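Local coordinates for DUF411 domain-containing protein (Pseudomonas aeruginosa, PDB 6WIS), which binds copper through a cysteine-bridged tetranuclear cluster and probably serves in bacterial copper resistance, at residues D6-A11 / T31-A36; G14-W19 / G52-G57; H67-D72 / G93-E98; R77-L82 / Q116-A121; V83-P88 / Y106-L111. All blocks are in the same frame, centred on the assembly; numbering follows the deposited sequence.

Interaction 1 (D6-A11 / T31-A36). With ZN (zinc ion), chain K; ZN (zinc ion), chain L.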
# COMPACT_ATOMS: atom_id res chain seq x y z
N ASP A 6 7.04 3.94 6.55
CA ASP A 6 8.10 4.38 5.64
C ASP A 6 7.76 3.97 4.21
O ASP A 6 7.46 2.80 3.95
CB ASP A 6 9.46 3.80 6.04
CG ASP A 6 10.62 4.47 5.28
OD1 ASP A 6 10.67 5.73 5.24
OD2 ASP A 6 11.48 3.73 4.73
N VAL A 7 7.82 4.92 3.29
CA VAL A 7 7.33 4.73 1.92
C VAL A 7 8.49 4.84 0.93
O VAL A 7 9.21 5.85 0.92
CB VAL A 7 6.21 5.72 1.58
CG1 VAL A 7 5.72 5.49 0.14
CG2 VAL A 7 5.06 5.55 2.59
N HIS A 8 8.66 3.81 0.11
CA HIS A 8 9.55 3.83 -1.05
C HIS A 8 8.68 4.03 -2.27
O HIS A 8 7.80 3.20 -2.53
CB HIS A 8 10.35 2.53 -1.18
CG HIS A 8 10.82 1.96 0.12
ND1 HIS A 8 12.15 1.97 0.50
CD2 HIS A 8 10.15 1.36 1.13
CE1 HIS A 8 12.27 1.40 1.69
NE2 HIS A 8 11.07 1.02 2.10
N ARG A 9 8.89 5.12 -3.01
CA ARG A 9 7.96 5.46 -4.08
C ARG A 9 8.67 5.69 -5.41
O ARG A 9 9.82 6.13 -5.46
CB ARG A 9 7.11 6.69 -3.72
CG ARG A 9 7.91 7.95 -3.41
CD ARG A 9 6.99 9.15 -3.20
NE ARG A 9 7.68 10.29 -2.62
CZ ARG A 9 8.14 11.35 -3.30
NH1 ARG A 9 8.00 11.42 -4.62
NH2 ARG A 9 8.74 12.34 -2.65
N ASP A 10 7.94 5.40 -6.49
CA ASP A 10 8.41 5.63 -7.85
C ASP A 10 8.78 7.09 -8.07
O ASP A 10 8.14 8.01 -7.53
CB ASP A 10 7.33 5.24 -8.85
CG ASP A 10 7.35 3.76 -9.16
OD1 ASP A 10 8.23 3.05 -8.63
OD2 ASP A 10 6.49 3.31 -9.95
N ALA A 11 9.83 7.32 -8.84
CA ALA A 11 10.17 8.69 -9.21
C ALA A 11 9.06 9.29 -10.06
O ALA A 11 8.43 8.60 -10.87
CB ALA A 11 11.51 8.74 -9.97
N THR A 31 7.53 8.76 6.63
CA THR A 31 8.81 9.10 6.03
C THR A 31 8.89 8.48 4.64
O THR A 31 8.37 7.38 4.42
CB THR A 31 9.98 8.60 6.89
OG1 THR A 31 9.87 7.19 7.04
CG2 THR A 31 9.98 9.25 8.27
N ASP A 32 9.54 9.17 3.71
CA ASP A 32 9.53 8.64 2.35
C ASP A 32 10.73 9.13 1.55
O ASP A 32 11.34 10.15 1.85
CB ASP A 32 8.25 9.03 1.60
CG ASP A 32 8.12 10.52 1.41
OD1 ASP A 32 7.94 11.23 2.43
OD2 ASP A 32 8.19 10.99 0.24
N HIS A 33 11.00 8.41 0.47
CA HIS A 33 11.99 8.82 -0.51
C HIS A 33 11.64 8.19 -1.84
O HIS A 33 11.01 7.14 -1.91
CB HIS A 33 13.39 8.38 -0.10
CG HIS A 33 13.44 6.93 0.25
ND1 HIS A 33 12.98 6.46 1.46
CD2 HIS A 33 13.81 5.85 -0.47
CE1 HIS A 33 13.10 5.14 1.48
NE2 HIS A 33 13.61 4.75 0.33
N VAL A 34 12.09 8.86 -2.89
CA VAL A 34 12.13 8.31 -4.23
C VAL A 34 13.12 7.15 -4.28
O VAL A 34 14.26 7.26 -3.81
CB VAL A 34 12.47 9.43 -5.21
CG1 VAL A 34 12.59 8.93 -6.62
CG2 VAL A 34 11.40 10.51 -5.11
N GLU A 35 12.69 6.02 -4.87
CA GLU A 35 13.40 4.74 -4.80
C GLU A 35 14.42 4.57 -5.92
O GLU A 35 14.09 4.77 -7.09
CB GLU A 35 12.41 3.57 -4.89
CG GLU A 35 13.15 2.23 -5.01
CD GLU A 35 13.87 2.01 -3.75
OE1 GLU A 35 13.24 2.48 -2.83
OE2 GLU A 35 15.01 1.50 -3.65
N ALA A 36 15.64 4.14 -5.57
CA ALA A 36 16.65 3.83 -6.58
C ALA A 36 16.56 2.40 -7.08
O ALA A 36 16.86 2.14 -8.25
CB ALA A 36 18.06 4.08 -6.04
ZN ZN K . 13.70 2.79 -0.63
ZN ZN L . 8.01 13.48 1.60
O HOH W 1 12.56 7.20 3.84
O HOH W 2 11.94 5.24 -8.92
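His8 and His33, paired on neighbouring parallel strands, send their rings out on the same face of the sheet, side by side, to share one zinc ion. His8 ND1 binds it at 2.1 Å and His33 NE2 at 2.2 Å; Glu35 OE1, just past the strand end, is the third protein ligand. The ring planes stand 83° apart, each ring turning a nitrogen to the metal. Glu35 OE2 is held by the backbone N of Asp37.

The tight part is the ladder between strands 4-9 and 29-34, the two strands of a beta-alpha-beta unit whose connecting helix is 14-24. Val7 N, His33 N, Arg9 N and Glu35 N donate in turn to Thr31 O, Val7 O, His33 O and Arg9 O. Thr31 OG1 adds a very short bond of 2.5 Å to Asp6 OD1. On the helix side, Arg9 sends NE and NH2 side-on to the single oxygen Asp32 OD2, with NE at 3.0 Å and the oxygen in the guanidinium plane. Val34 CG2 lies over one face of that guanidinium, while Asp32 OD1 binds a second zinc ion at 2.4 Å.

The solvent side is looser and wetter. A water bridges Asp6 OD1 and His33 ND1, accepting from the ring nitrogen, and another links Ala11 N to Glu35 O. Past the end of strand 4-9, Ala11 CB rests on Val34 CG1.

With NE2 on zinc and ND1 donating to a water that in turn donates to Asp6, the His33 ring is fixed at both nitrogens, and the carboxylate would probably strengthen it as a zinc ligand.

Interaction 2 (G14-W19 / G52-G57). With CU (copper (II) ion), chain C; CU (copper (II) ion), chain E; CU (copper (II) ion), chain D; ZN (zinc ion), chain J.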
# COMPACT_ATOMS: atom_id res chain seq x y z
N GLY A 14 2.90 11.37 -9.04
CA GLY A 14 2.13 12.31 -8.25
C GLY A 14 1.17 11.63 -7.30
O GLY A 14 0.98 12.11 -6.17
N CYS A 15 0.58 10.50 -7.73
CA CYS A 15 -0.40 9.79 -6.89
C CYS A 15 0.22 9.27 -5.59
O CYS A 15 -0.44 9.27 -4.55
CB CYS A 15 -1.02 8.65 -7.68
SG CYS A 15 0.26 7.69 -8.54
N CYS A 16 1.48 8.81 -5.63
CA CYS A 16 2.15 8.37 -4.41
C CYS A 16 2.18 9.48 -3.36
O CYS A 16 1.95 9.24 -2.18
CB CYS A 16 3.59 7.91 -4.68
SG CYS A 16 3.85 6.76 -6.07
N LYS A 17 2.51 10.71 -3.78
CA LYS A 17 2.56 11.84 -2.87
C LYS A 17 1.19 12.20 -2.34
O LYS A 17 1.06 12.61 -1.18
CB LYS A 17 3.19 13.06 -3.58
CG LYS A 17 4.69 12.90 -3.91
CD LYS A 17 5.21 14.04 -4.81
N ASP A 18 0.15 12.05 -3.17
CA ASP A 18 -1.22 12.28 -2.71
C ASP A 18 -1.64 11.23 -1.70
O ASP A 18 -2.25 11.55 -0.67
CB ASP A 18 -2.16 12.29 -3.94
CG ASP A 18 -3.60 12.74 -3.61
OD1 ASP A 18 -3.85 13.40 -2.61
OD2 ASP A 18 -4.51 12.43 -4.39
N TRP A 19 -1.32 9.96 -1.96
CA TRP A 19 -1.60 8.90 -0.98
C TRP A 19 -0.92 9.19 0.36
O TRP A 19 -1.53 9.03 1.43
CB TRP A 19 -1.15 7.57 -1.55
CG TRP A 19 -1.36 6.38 -0.70
CD1 TRP A 19 -2.55 5.76 -0.46
CD2 TRP A 19 -0.35 5.63 -0.02
NE1 TRP A 19 -2.34 4.65 0.35
CE2 TRP A 19 -0.99 4.54 0.62
CE3 TRP A 19 1.04 5.75 0.10
CZ2 TRP A 19 -0.29 3.59 1.36
CZ3 TRP A 19 1.75 4.80 0.85
CH2 TRP A 19 1.08 3.74 1.47
N GLY A 52 2.56 -5.87 -7.84
CA GLY A 52 3.28 -4.63 -7.63
C GLY A 52 2.45 -3.41 -8.00
O GLY A 52 1.48 -3.46 -8.76
N SER A 53 2.88 -2.27 -7.47
CA SER A 53 2.20 -1.01 -7.71
C SER A 53 3.29 0.03 -7.84
O SER A 53 4.46 -0.30 -8.10
CB SER A 53 1.18 -0.75 -6.59
OG SER A 53 0.37 0.38 -6.85
N CYS A 54 2.93 1.30 -7.63
CA CYS A 54 3.83 2.44 -7.84
C CYS A 54 4.63 2.82 -6.59
O CYS A 54 5.54 3.66 -6.67
CB CYS A 54 3.00 3.64 -8.30
SG CYS A 54 1.52 3.82 -7.23
N HIS A 55 4.29 2.27 -5.43
CA HIS A 55 5.05 2.57 -4.22
C HIS A 55 4.91 1.40 -3.25
O HIS A 55 3.99 0.59 -3.37
CB HIS A 55 4.55 3.87 -3.55
CG HIS A 55 3.15 3.78 -3.03
ND1 HIS A 55 2.08 4.43 -3.63
CD2 HIS A 55 2.62 3.11 -1.97
CE1 HIS A 55 0.97 4.17 -2.97
NE2 HIS A 55 1.26 3.35 -1.97
N THR A 56 5.81 1.32 -2.28
CA THR A 56 5.80 0.25 -1.28
C THR A 56 6.02 0.88 0.09
O THR A 56 7.05 1.53 0.30
CB THR A 56 6.88 -0.80 -1.55
OG1 THR A 56 6.76 -1.31 -2.89
CG2 THR A 56 6.73 -1.96 -0.56
N GLY A 57 5.04 0.74 0.99
CA GLY A 57 5.19 1.20 2.36
C GLY A 57 5.58 0.05 3.29
O GLY A 57 5.37 -1.12 2.95
CU CU C . 2.46 5.15 -5.66
CU CU E . 2.24 7.73 -7.28
CU CU D . 0.28 5.74 -7.40
ZN ZN J . -6.08 12.88 -2.76
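Cys54 and His55 meet Cys15 and Cys16 through copper: this is the heart of the cysteine-bridged tetranuclear cluster, set between the first turn of helix 14-24 and the start of strand 55-59. Coming along 52-57, the first side chain to reach across is Cys54. Its SG lies between the backbone N and the carbonyl carbon (chi1 47°), which turns it to the helix, and it bridges two copper ions. One it shares with Cys15 SG, and His67 completes that site; the other it shares with Cys16 SG. Cys15 and Cys16 both bind a further copper with Cys13, so sulfurs of Cys15, Cys16 and Cys54 alternate with three metals in a ring. Cys15 SG also binds the fourth copper, whose other protein ligands are Met90 and Met97.

His55 follows and completes the copper held by Cys16 and Cys54, with ND1 at 2.2 Å from the metal. Cys16 SG sits at the edge of the imidazole, in its plane. One face of the imidazole lies over the six-membered ring of Trp19 in an offset stack, centroids 3.9 Å apart. Trp19 is itself anchored by its indole N-H to Val68 O. His55 NE2 lies over the indole face, displaced toward its rim, 3.2 Å from Trp19 CE3.

Interaction 3 (H67-D72 / G93-E98). With CU (copper (II) ion), chain D; CU (copper (II) ion), chain F; ZN (zinc ion), chain J.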
# COMPACT_ATOMS: atom_id res chain seq x y z
N HIS A 67 -2.06 1.73 -3.38
CA HIS A 67 -2.99 2.71 -2.82
C HIS A 67 -3.98 2.06 -1.85
O HIS A 67 -5.20 2.10 -2.03
CB HIS A 67 -3.67 3.44 -3.97
CG HIS A 67 -2.75 4.35 -4.72
ND1 HIS A 67 -2.61 5.69 -4.40
CD2 HIS A 67 -1.87 4.11 -5.71
CE1 HIS A 67 -1.69 6.23 -5.18
NE2 HIS A 67 -1.22 5.30 -5.98
N VAL A 68 -3.44 1.46 -0.79
CA VAL A 68 -4.26 0.84 0.27
C VAL A 68 -4.88 1.93 1.13
O VAL A 68 -4.16 2.82 1.62
CB VAL A 68 -3.41 -0.09 1.14
CG1 VAL A 68 -4.30 -0.76 2.20
CG2 VAL A 68 -2.65 -1.17 0.29
N PRO A 69 -6.20 1.91 1.37
CA PRO A 69 -6.80 2.91 2.26
C PRO A 69 -6.28 2.78 3.69
O PRO A 69 -5.97 1.68 4.15
CB PRO A 69 -8.30 2.59 2.18
CG PRO A 69 -8.46 1.96 0.79
CD PRO A 69 -7.22 1.10 0.68
N ALA A 70 -6.24 3.91 4.39
CA ALA A 70 -5.73 3.94 5.76
C ALA A 70 -6.42 2.91 6.66
O ALA A 70 -5.76 2.21 7.43
CB ALA A 70 -5.88 5.35 6.34
N ALA A 71 -7.75 2.82 6.58
CA ALA A 71 -8.50 1.89 7.43
C ALA A 71 -8.11 0.44 7.19
O ALA A 71 -8.12 -0.37 8.13
CB ALA A 71 -10.01 2.05 7.22
N ASP A 72 -7.73 0.09 5.97
CA ASP A 72 -7.31 -1.28 5.71
C ASP A 72 -5.88 -1.53 6.14
O ASP A 72 -5.53 -2.68 6.42
CB ASP A 72 -7.50 -1.62 4.23
CG ASP A 72 -8.94 -1.41 3.79
OD1 ASP A 72 -9.83 -1.81 4.56
OD2 ASP A 72 -9.19 -0.85 2.70
N GLY A 93 -9.82 6.01 -8.34
CA GLY A 93 -10.75 6.05 -7.23
C GLY A 93 -10.18 5.56 -5.91
O GLY A 93 -10.78 5.81 -4.86
N SER A 94 -9.05 4.86 -5.94
CA SER A 94 -8.39 4.50 -4.70
C SER A 94 -7.73 5.74 -4.10
O SER A 94 -7.50 6.73 -4.81
CB SER A 94 -7.38 3.38 -4.94
OG SER A 94 -6.30 3.80 -5.78
N PRO A 95 -7.43 5.73 -2.80
CA PRO A 95 -6.93 6.96 -2.16
C PRO A 95 -5.59 7.39 -2.74
O PRO A 95 -4.65 6.60 -2.85
CB PRO A 95 -6.79 6.58 -0.67
CG PRO A 95 -7.56 5.30 -0.50
CD PRO A 95 -7.66 4.63 -1.83
N GLY A 96 -5.50 8.67 -3.11
CA GLY A 96 -4.35 9.18 -3.81
C GLY A 96 -4.41 9.02 -5.31
O GLY A 96 -3.61 9.64 -6.01
N MSE A 97 -5.37 8.25 -5.82
CA MSE A 97 -5.60 8.05 -7.25
C MSE A 97 -7.02 8.53 -7.61
O MSE A 97 -7.59 8.14 -8.62
CB MSE A 97 -5.43 6.57 -7.63
CG MSE A 97 -3.96 6.10 -8.03
SE MSE A 97 -3.26 7.05 -9.61
CE MSE A 97 -4.66 6.39 -10.85
N GLU A 98 -7.63 9.35 -6.77
CA GLU A 98 -9.04 9.66 -7.01
C GLU A 98 -9.16 10.76 -8.07
O GLU A 98 -8.41 11.74 -8.07
CB GLU A 98 -9.74 10.06 -5.71
CG GLU A 98 -9.49 11.43 -5.22
CD GLU A 98 -8.15 11.60 -4.52
OE1 GLU A 98 -7.33 10.65 -4.42
OE2 GLU A 98 -7.96 12.73 -4.07
CU CU D . 0.28 5.74 -7.40
CU CU F . -0.98 6.50 -10.14
ZN ZN J . -6.08 12.88 -2.76
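His67 ND1 donates to Pro95 O at 2.7 Å, the one hydrogen bond between the segments. The N-H...O angle is 152°; the acceptor lies near the imidazole plane, and the nitrogen is tilted 22° from the plane of the carbonyl. This fixes the ring's rotation and leaves the opposite nitrogen for metal.

Metal bonds come next. His67 NE2 binds a copper ion at 2.1 Å, in a site completed by Cys15 and Cys54, while selenomethionine Met97 places SE 2.4 Å from another copper, shared with Cys15 and Met90. Both ions belong to the tetranuclear cluster, and the segment 93-98 brings Met97 to it through a type II beta turn from Ser94 to Met97, with Gly96 at its third position. Glu98 OE2 extends the same loop to a zinc ion that also holds Asp18 and His22.

The remaining contacts are nonpolar or nearly so. Met97 CG stands over the centre of the His67 ring, 3.6 Å from its centroid, in a CH-pi contact; chi2 of -61° then bends the chain so that SE turns off the ring to its copper. Ser94 OG, bonded to Pro91 O, touches His67 CB at 3.2 Å. Pro69, at the N-cap position of helix 70-77, packs CG against Pro95 CG at 3.7 Å.

Interaction 4 (R77-L82 / Q116-A121). With ZN (zinc ion), chain N.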
# COMPACT_ATOMS: atom_id res chain seq x y z
N ARG A 77 -2.51 -4.39 10.26
CA ARG A 77 -1.68 -4.39 11.46
C ARG A 77 -2.18 -5.38 12.50
O ARG A 77 -1.37 -5.95 13.24
CB ARG A 77 -1.64 -3.00 12.07
CG ARG A 77 -0.85 -2.02 11.26
CD ARG A 77 -0.67 -0.69 11.96
NE ARG A 77 0.29 -0.74 13.06
CZ ARG A 77 -0.03 -0.56 14.34
NH1 ARG A 77 -1.29 -0.33 14.67
NH2 ARG A 77 0.90 -0.61 15.27
N GLU A 78 -3.49 -5.61 12.57
CA GLU A 78 -4.02 -6.44 13.63
C GLU A 78 -4.26 -7.89 13.22
O GLU A 78 -4.76 -8.67 14.03
CB GLU A 78 -5.29 -5.82 14.20
CG GLU A 78 -6.53 -5.90 13.35
CD GLU A 78 -7.55 -4.86 13.78
OE1 GLU A 78 -7.15 -3.92 14.52
OE2 GLU A 78 -8.73 -4.97 13.40
N ARG A 79 -3.87 -8.30 12.01
CA ARG A 79 -4.03 -9.68 11.58
C ARG A 79 -2.66 -10.35 11.64
O ARG A 79 -1.81 -10.15 10.77
CB ARG A 79 -4.65 -9.75 10.18
CG ARG A 79 -6.11 -9.31 10.12
CD ARG A 79 -7.05 -10.52 10.19
NE ARG A 79 -6.58 -11.58 9.31
CZ ARG A 79 -7.03 -11.79 8.07
NH1 ARG A 79 -8.00 -11.02 7.57
NH2 ARG A 79 -6.51 -12.77 7.34
N ALA A 80 -2.45 -11.15 12.70
CA ALA A 80 -1.16 -11.79 12.92
C ALA A 80 -0.80 -12.76 11.81
O ALA A 80 0.39 -13.07 11.63
CB ALA A 80 -1.15 -12.51 14.26
N ASP A 81 -1.77 -13.25 11.05
CA ASP A 81 -1.47 -14.16 9.95
C ASP A 81 -0.99 -13.46 8.67
O ASP A 81 -0.55 -14.15 7.74
CB ASP A 81 -2.70 -15.02 9.62
CG ASP A 81 -3.92 -14.17 9.31
OD1 ASP A 81 -4.19 -13.22 10.08
OD2 ASP A 81 -4.61 -14.44 8.31
N LEU A 82 -1.06 -12.13 8.59
CA LEU A 82 -0.75 -11.40 7.36
C LEU A 82 0.58 -10.66 7.48
O LEU A 82 0.84 -9.99 8.48
CB LEU A 82 -1.85 -10.40 6.98
CG LEU A 82 -3.25 -10.96 6.71
CD1 LEU A 82 -4.20 -9.84 6.35
CD2 LEU A 82 -3.22 -12.02 5.62
N GLN A 116 -0.80 -17.49 0.95
CA GLN A 116 -2.24 -17.39 0.84
C GLN A 116 -2.67 -15.94 0.63
O GLN A 116 -2.15 -15.03 1.27
CB GLN A 116 -2.91 -17.98 2.08
CG GLN A 116 -4.43 -17.95 2.04
CD GLN A 116 -4.99 -18.62 0.79
OE1 GLN A 116 -4.83 -19.83 0.60
NE2 GLN A 116 -5.66 -17.84 -0.05
N ALA A 117 -3.62 -15.74 -0.28
CA ALA A 117 -4.23 -14.44 -0.51
C ALA A 117 -5.57 -14.39 0.21
O ALA A 117 -6.37 -15.32 0.09
CB ALA A 117 -4.43 -14.18 -2.01
N SER A 118 -5.79 -13.31 0.96
CA SER A 118 -7.00 -13.12 1.75
C SER A 118 -7.49 -11.70 1.53
O SER A 118 -6.78 -10.74 1.86
CB SER A 118 -6.72 -13.36 3.23
OG SER A 118 -7.76 -12.82 4.03
N VAL A 119 -8.70 -11.56 1.01
CA VAL A 119 -9.22 -10.25 0.64
C VAL A 119 -9.59 -9.48 1.90
O VAL A 119 -10.45 -9.91 2.67
CB VAL A 119 -10.40 -10.38 -0.32
CG1 VAL A 119 -11.11 -9.03 -0.54
CG2 VAL A 119 -9.93 -10.97 -1.64
N LEU A 120 -8.92 -8.34 2.13
CA LEU A 120 -9.22 -7.49 3.27
C LEU A 120 -10.41 -6.58 3.03
O LEU A 120 -11.13 -6.24 3.97
CB LEU A 120 -8.03 -6.60 3.63
CG LEU A 120 -6.80 -7.18 4.32
CD1 LEU A 120 -5.82 -6.07 4.64
CD2 LEU A 120 -7.21 -7.95 5.58
N ALA A 121 -10.64 -6.17 1.78
CA ALA A 121 -11.66 -5.18 1.48
C ALA A 121 -11.91 -5.19 -0.02
O ALA A 121 -10.98 -5.42 -0.81
CB ALA A 121 -11.22 -3.78 1.93
ZN ZN N . -9.74 -3.46 14.62
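The methyl ends of Leu82 and Leu120 meet head-on, with CD1 of Leu82 3.6 Å from CD2 of Leu120. The same Leu120 methyl touches Arg79 NH1 at 3.7 Å, the two side chains running antiparallel alongside each other. Ser118 OG comes to the edge of the guanidinium, in its plane, but at 3.5 Å from Arg79 NH2 it is only packing.

One step back, the guanidinium is held within its own loop. Arg79 NE donates to Asp81 OD1 and NH2 donates to Asp81 OD2 at 2.7 Å, a side-on, two-nitrogen salt bridge in which each oxygen offers its syn lone pair. The NH2 bond is nearly straight, 176° at the hydrogen. Bends at chi2 and chi3 curl the arginine back to meet this carboxylate, and Leu82 CD1 covers the centre of one guanidinium face.

Further out, a type I beta turn from Arg79 to Leu82, closed by Leu82 N to Arg79 O, brings these three side chains together in the connection from helix 70-77 to strand 84-86. On the other side, strand 117-123 is the sheet's outermost strand here, and Leu120 with Ala121 opposite Val108 makes a classic beta bulge. Leu82 also packs on Leu76 of the helix.

The polar grip thus stays inside the turn: the paired carboxylate probably offsets much of the arginine charge, and what passes to the edge strand is mainly van der Waals contact.

Interaction 5 (V83-P88 / Y106-L111)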
# COMPACT_ATOMS: atom_id res chain seq x y z
N VAL A 83 1.38 -10.76 6.42
CA VAL A 83 2.66 -10.08 6.33
C VAL A 83 2.61 -8.85 5.40
O VAL A 83 3.62 -8.14 5.27
CB VAL A 83 3.74 -11.07 5.84
CG1 VAL A 83 3.57 -11.33 4.36
CG2 VAL A 83 5.16 -10.58 6.18
N GLY A 84 1.48 -8.60 4.75
CA GLY A 84 1.38 -7.47 3.85
C GLY A 84 -0.00 -7.42 3.22
O GLY A 84 -0.78 -8.37 3.30
N ALA A 85 -0.31 -6.25 2.64
CA ALA A 85 -1.52 -6.08 1.85
C ALA A 85 -1.17 -5.24 0.63
O ALA A 85 -0.30 -4.37 0.70
CB ALA A 85 -2.64 -5.41 2.64
N ALA A 86 -1.83 -5.54 -0.49
CA ALA A 86 -1.54 -4.92 -1.78
C ALA A 86 -2.83 -4.49 -2.45
O ALA A 86 -3.84 -5.22 -2.40
CB ALA A 86 -0.79 -5.88 -2.75
N VAL A 87 -2.80 -3.31 -3.07
CA VAL A 87 -3.71 -2.95 -4.15
C VAL A 87 -2.87 -2.91 -5.43
O VAL A 87 -2.16 -1.92 -5.67
CB VAL A 87 -4.41 -1.60 -3.91
CG1 VAL A 87 -5.25 -1.25 -5.15
CG2 VAL A 87 -5.26 -1.64 -2.63
N PRO A 88 -2.89 -3.96 -6.24
CA PRO A 88 -2.00 -3.99 -7.41
C PRO A 88 -2.34 -2.88 -8.41
O PRO A 88 -3.48 -2.42 -8.49
CB PRO A 88 -2.26 -5.37 -8.01
CG PRO A 88 -2.78 -6.19 -6.88
CD PRO A 88 -3.60 -5.23 -6.04
N TYR A 106 -11.75 -2.52 -7.20
CA TYR A 106 -10.48 -3.07 -6.73
C TYR A 106 -10.67 -3.73 -5.37
O TYR A 106 -11.67 -3.50 -4.68
CB TYR A 106 -9.37 -2.00 -6.66
CG TYR A 106 -9.51 -0.96 -5.55
CD1 TYR A 106 -10.29 0.18 -5.73
CD2 TYR A 106 -8.84 -1.10 -4.33
CE1 TYR A 106 -10.42 1.13 -4.73
CE2 TYR A 106 -8.96 -0.15 -3.30
CZ TYR A 106 -9.74 0.96 -3.52
OH TYR A 106 -9.87 1.91 -2.53
N GLN A 107 -9.70 -4.56 -5.01
CA GLN A 107 -9.64 -5.22 -3.72
C GLN A 107 -8.32 -4.89 -3.05
O GLN A 107 -7.30 -4.66 -3.71
CB GLN A 107 -9.78 -6.75 -3.85
CG GLN A 107 -10.95 -7.22 -4.73
CD GLN A 107 -10.88 -8.71 -5.05
OE1 GLN A 107 -9.85 -9.21 -5.51
NE2 GLN A 107 -11.96 -9.43 -4.81
N VAL A 108 -8.34 -4.86 -1.73
CA VAL A 108 -7.12 -4.88 -0.93
C VAL A 108 -6.85 -6.35 -0.58
O VAL A 108 -7.67 -7.00 0.07
CB VAL A 108 -7.25 -4.02 0.33
CG1 VAL A 108 -5.99 -4.18 1.19
CG2 VAL A 108 -7.50 -2.55 -0.05
N VAL A 109 -5.72 -6.87 -1.03
CA VAL A 109 -5.42 -8.29 -0.93
C VAL A 109 -4.38 -8.51 0.17
O VAL A 109 -3.23 -8.08 0.05
CB VAL A 109 -4.94 -8.84 -2.28
CG1 VAL A 109 -4.70 -10.35 -2.19
CG2 VAL A 109 -5.95 -8.50 -3.39
N GLY A 110 -4.78 -9.17 1.25
CA GLY A 110 -3.83 -9.53 2.27
C GLY A 110 -3.07 -10.80 1.90
O GLY A 110 -3.58 -11.67 1.20
N LEU A 111 -1.83 -10.88 2.35
CA LEU A 111 -0.99 -12.05 2.03
C LEU A 111 -0.38 -12.69 3.27
O LEU A 111 0.12 -11.96 4.09
CB LEU A 111 0.14 -11.57 1.14
CG LEU A 111 -0.31 -11.15 -0.25
CD1 LEU A 111 0.84 -10.52 -1.01
CD2 LEU A 111 -0.88 -12.34 -0.97
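Val87 and Val108 cross obliquely, CG2 against CG2 at 3.5 Å. They belong to an antiparallel pairing of strands 84-86 and 106-111 in the mixed sheet, the strand directions 155° apart. The two valines share a rotamer, CG1 anti to the backbone N and CG2 beside it, and in each the branches part: Val108 turns CG2 to Val87 and CG1 to Ala85 CB, 3.9 Å away. Val87 likewise spends CG1 on Tyr106, meeting CD2 at 3.7 Å. That approach to the ring is oblique. The phenol ring, swung toward Val87 by a chi1 of 71°, also stacks on Tyr123 and touches Pro69 and Pro95.

Ala85 and Gly110 make the non-hydrogen-bonded pair, their CA atoms 4.2 Å apart, and Ala85 CA makes a C-H...O contact with Val109 O at 3.2 Å. The methyl of Ala85 lies on the side of helix 70-77, touching Leu76, and on that side it also meets Leu120. Ala86 and Val109 point to the other face of the sheet, as does Leu111, which packs on Phe63 and Pro48.

The backbone carries the rest. Val83 N donates to Leu111 O and Leu111 N to Gly84 O. Ala86 and Val109 form the hydrogen-bonded pair, Ala86 N to Val109 O at 3.0 Å and, straighter at 174°, Val109 N to Ala86 O at 2.9 Å.

The mixed sheet runs through four of the contacts. Interaction 1 pairs its edge strand 29-34 with 4-9, interaction 2 reaches the next strand, 55-59, and interactions 5 and 4 lie at the far end, on 84-86, 106-111 and 117-123; the centres of 1 and 4 are about 24 Å apart. Interactions 1 and 2 interleave along the chain and precede the other three. Interaction 3, about 10 Å from interaction 2 between centres, shares with it a copper and a zinc ion, and Tyr106 links it to interaction 5. The copper cluster thus draws its ligands from both halves of the chain, joining the beta-alpha-beta end to the loop between strands 84-86 and 106-111.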